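Local coordinates for uncharacterized protein (Pseudomonas aeruginosa, PDB 4E72), which is of unknown function but belongs to the DUF3298 family and is probably an exported lipoprotein, at residues Glu143-Gln148 / Leu206-Pro211. Residues are numbered along the deposited sequence; the frame is centred on the assembly and turned at random. Where two conformers were deposited one is given.
Sequences EAFWKQ and LKIPYP
Ile208 meets Phe145 and Gln148 because its two branches part at CB: CG1 lies opposite the carbonyl carbon (chi1 -50°) and runs on through an extended chi2 of 152° to CD1, while CG2 stands anti to the backbone N. With CG anti to its own N (chi1 177°), Phe145 brings the far end of its ring up to Ile208. The methyl approaches the ring obliquely: Ile208 CD1 lies 4.0 Å from Phe145 CE1 and 4.1 Å from Phe145 CZ. The second branch of Ile208 works on Gln148, where Ile208 CG2 lies 3.9 Å from Gln148 CB; Ile208 CG1 also passes 3.9 Å from the Gln148 backbone O. With no hydrogen bond across the segments, the contact is one of van der Waals packing, and its 144 Å² of buried surface is modest. Gln148 meets Ile208 through CB, while its OE1 accepts a weak hydrogen bond from Arg212 NE, the residue just after segment 206-211. On the helix, Phe145 CD2 sits 3.8 Å above the Trp146 ring plane, over its centre, so the two neighbouring aromatics are packed together. Ala149 and Ala152 of the same helix also touch Ile208, and Leu189 of the adjoining strand touches Phe145. The arrangement is that of an alpha/beta layer, with helix 142-159 packed through apolar side chains on edge strand 205-208 of a three-stranded antiparallel sheet, within the DUF3298 region.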
loop_
_atom_site.group_PDB
_atom_site.type_symbol
_atom_site.label_atom_id
_atom_site.label_comp_id
_atom_site.label_asym_id
_atom_site.label_seq_id
_atom_site.Cartn_x
_atom_site.Cartn_y
_atom_site.Cartn_z
ATOM N N GLU A 143 3.087 -9.087 -19.392
ATOM C CA GLU A 143 2.924 -8.160 -20.518
ATOM C C GLU A 143 1.427 -7.906 -20.783
ATOM O O GLU A 143 1.012 -6.743 -20.783
ATOM C CB GLU A 143 3.601 -8.724 -21.777
ATOM N N ALA A 144 0.606 -8.993 -20.895
ATOM C CA ALA A 144 -0.849 -8.891 -21.087
ATOM C C ALA A 144 -1.533 -8.142 -19.912
ATOM O O ALA A 144 -2.473 -7.384 -20.141
ATOM C CB ALA A 144 -1.458 -10.275 -21.251
ATOM N N PHE A 145 -1.045 -8.332 -18.668
ATOM C CA PHE A 145 -1.582 -7.621 -17.496
ATOM C C PHE A 145 -1.374 -6.095 -17.612
ATOM O O PHE A 145 -2.315 -5.323 -17.389
ATOM C CB PHE A 145 -0.945 -8.136 -16.197
ATOM C CG PHE A 145 -1.394 -7.414 -14.942
ATOM C CD1 PHE A 145 -2.595 -7.744 -14.323
ATOM C CD2 PHE A 145 -0.592 -6.428 -14.361
ATOM C CE1 PHE A 145 -2.987 -7.112 -13.148
ATOM C CE2 PHE A 145 -0.993 -5.786 -13.199
ATOM C CZ PHE A 145 -2.198 -6.121 -12.606
ATOM N N TRP A 146 -0.163 -5.663 -17.991
ATOM C CA TRP A 146 0.095 -4.228 -18.063
ATOM C C TRP A 146 -0.605 -3.612 -19.275
ATOM O O TRP A 146 -0.914 -2.421 -19.229
ATOM C CB TRP A 146 1.591 -3.896 -17.979
ATOM C CG TRP A 146 2.165 -4.261 -16.638
ATOM C CD1 TRP A 146 2.957 -5.334 -16.355
ATOM C CD2 TRP A 146 1.883 -3.625 -15.375
ATOM N NE1 TRP A 146 3.241 -5.372 -15.010
ATOM C CE2 TRP A 146 2.569 -4.354 -14.379
ATOM C CE3 TRP A 146 1.135 -2.498 -14.990
ATOM C CZ2 TRP A 146 2.535 -3.987 -13.028
ATOM C CZ3 TRP A 146 1.063 -2.166 -13.652
ATOM C CH2 TRP A 146 1.763 -2.900 -12.684
ATOM N N LYS A 147 -0.961 -4.429 -20.291
ATOM C CA LYS A 147 -1.756 -3.961 -21.433
ATOM C C LYS A 147 -3.161 -3.612 -20.970
ATOM O O LYS A 147 -3.689 -2.599 -21.415
ATOM C CB LYS A 147 -1.807 -4.993 -22.575
ATOM C CG LYS A 147 -0.480 -5.140 -23.319
ATOM C CD LYS A 147 -0.220 -4.061 -24.368
ATOM C CE LYS A 147 1.010 -4.372 -25.200
ATOM N NZ LYS A 147 0.817 -5.546 -26.107
ATOM N N GLN A 148 -3.741 -4.405 -20.029
ATOM C CA GLN A 148 -5.060 -4.148 -19.429
ATOM C C GLN A 148 -5.001 -2.974 -18.461
ATOM O O GLN A 148 -5.979 -2.242 -18.319
ATOM C CB GLN A 148 -5.624 -5.393 -18.717
ATOM C CG GLN A 148 -5.838 -6.606 -19.642
ATOM C CD GLN A 148 -6.605 -6.267 -20.896
ATOM O OE1 GLN A 148 -7.750 -5.819 -20.840
ATOM N NE2 GLN A 148 -5.968 -6.423 -22.053
ATOM N N LEU A 206 -6.235 2.843 -10.173
ATOM C CA LEU A 206 -6.683 2.277 -11.438
ATOM C C LEU A 206 -7.443 1.004 -11.138
ATOM O O LEU A 206 -7.042 0.258 -10.226
ATOM C CB LEU A 206 -5.480 1.997 -12.357
ATOM C CG LEU A 206 -5.150 3.032 -13.446
ATOM C CD1 LEU A 206 -4.924 4.426 -12.872
ATOM C CD2 LEU A 206 -3.931 2.599 -14.221
ATOM N N LYS A 207 -8.533 0.753 -11.878
ATOM C CA LYS A 207 -9.324 -0.450 -11.659
ATOM C C LYS A 207 -9.402 -1.271 -12.922
ATOM O O LYS A 207 -9.898 -0.782 -13.953
ATOM C CB LYS A 207 -10.750 -0.112 -11.160
ATOM C CG LYS A 207 -10.826 0.866 -9.995
ATOM C CD LYS A 207 -10.554 0.224 -8.649
ATOM C CE LYS A 207 -10.508 1.280 -7.564
ATOM N NZ LYS A 207 -10.367 0.684 -6.212
ATOM N N ILE A 208 -8.918 -2.523 -12.855
ATOM C CA ILE A 208 -9.047 -3.431 -13.992
ATOM C C ILE A 208 -10.167 -4.392 -13.672
ATOM O O ILE A 208 -10.037 -5.159 -12.715
ATOM C CB ILE A 208 -7.782 -4.197 -14.437
ATOM C CG1 ILE A 208 -6.555 -3.277 -14.622
ATOM C CG2 ILE A 208 -8.079 -5.013 -15.711
ATOM C CD1 ILE A 208 -5.232 -4.014 -14.391
ATOM N N PRO A 209 -11.262 -4.392 -14.464
ATOM C CA PRO A 209 -12.333 -5.381 -14.229
ATOM C C PRO A 209 -11.825 -6.810 -14.405
ATOM O O PRO A 209 -11.119 -7.083 -15.375
ATOM C CB PRO A 209 -13.394 -5.023 -15.292
ATOM C CG PRO A 209 -13.080 -3.602 -15.709
ATOM C CD PRO A 209 -11.574 -3.536 -15.633
ATOM N N TYR A 210 -12.221 -7.738 -13.505
ATOM C CA TYR A 210 -11.832 -9.166 -13.628
ATOM C C TYR A 210 -12.167 -9.810 -15.010
ATOM O O TYR A 210 -11.324 -10.563 -15.483
ATOM C CB TYR A 210 -12.415 -10.019 -12.487
ATOM C CG TYR A 210 -11.652 -9.809 -11.195
ATOM C CD1 TYR A 210 -10.480 -10.515 -10.931
ATOM C CD2 TYR A 210 -12.042 -8.837 -10.283
ATOM C CE1 TYR A 210 -9.770 -10.321 -9.746
ATOM C CE2 TYR A 210 -11.337 -8.631 -9.099
ATOM C CZ TYR A 210 -10.199 -9.369 -8.834
ATOM O OH TYR A 210 -9.477 -9.104 -7.685
ATOM N N PRO A 211 -13.260 -9.470 -15.753
ATOM C CA PRO A 211 -13.456 -10.111 -17.073
ATOM C C PRO A 211 -12.394 -9.718 -18.108
ATOM O O PRO A 211 -12.245 -10.427 -19.107
ATOM C CB PRO A 211 -14.856 -9.652 -17.503
ATOM C CG PRO A 211 -15.532 -9.243 -16.237
ATOM C CD PRO A 211 -14.427 -8.626 -15.411
#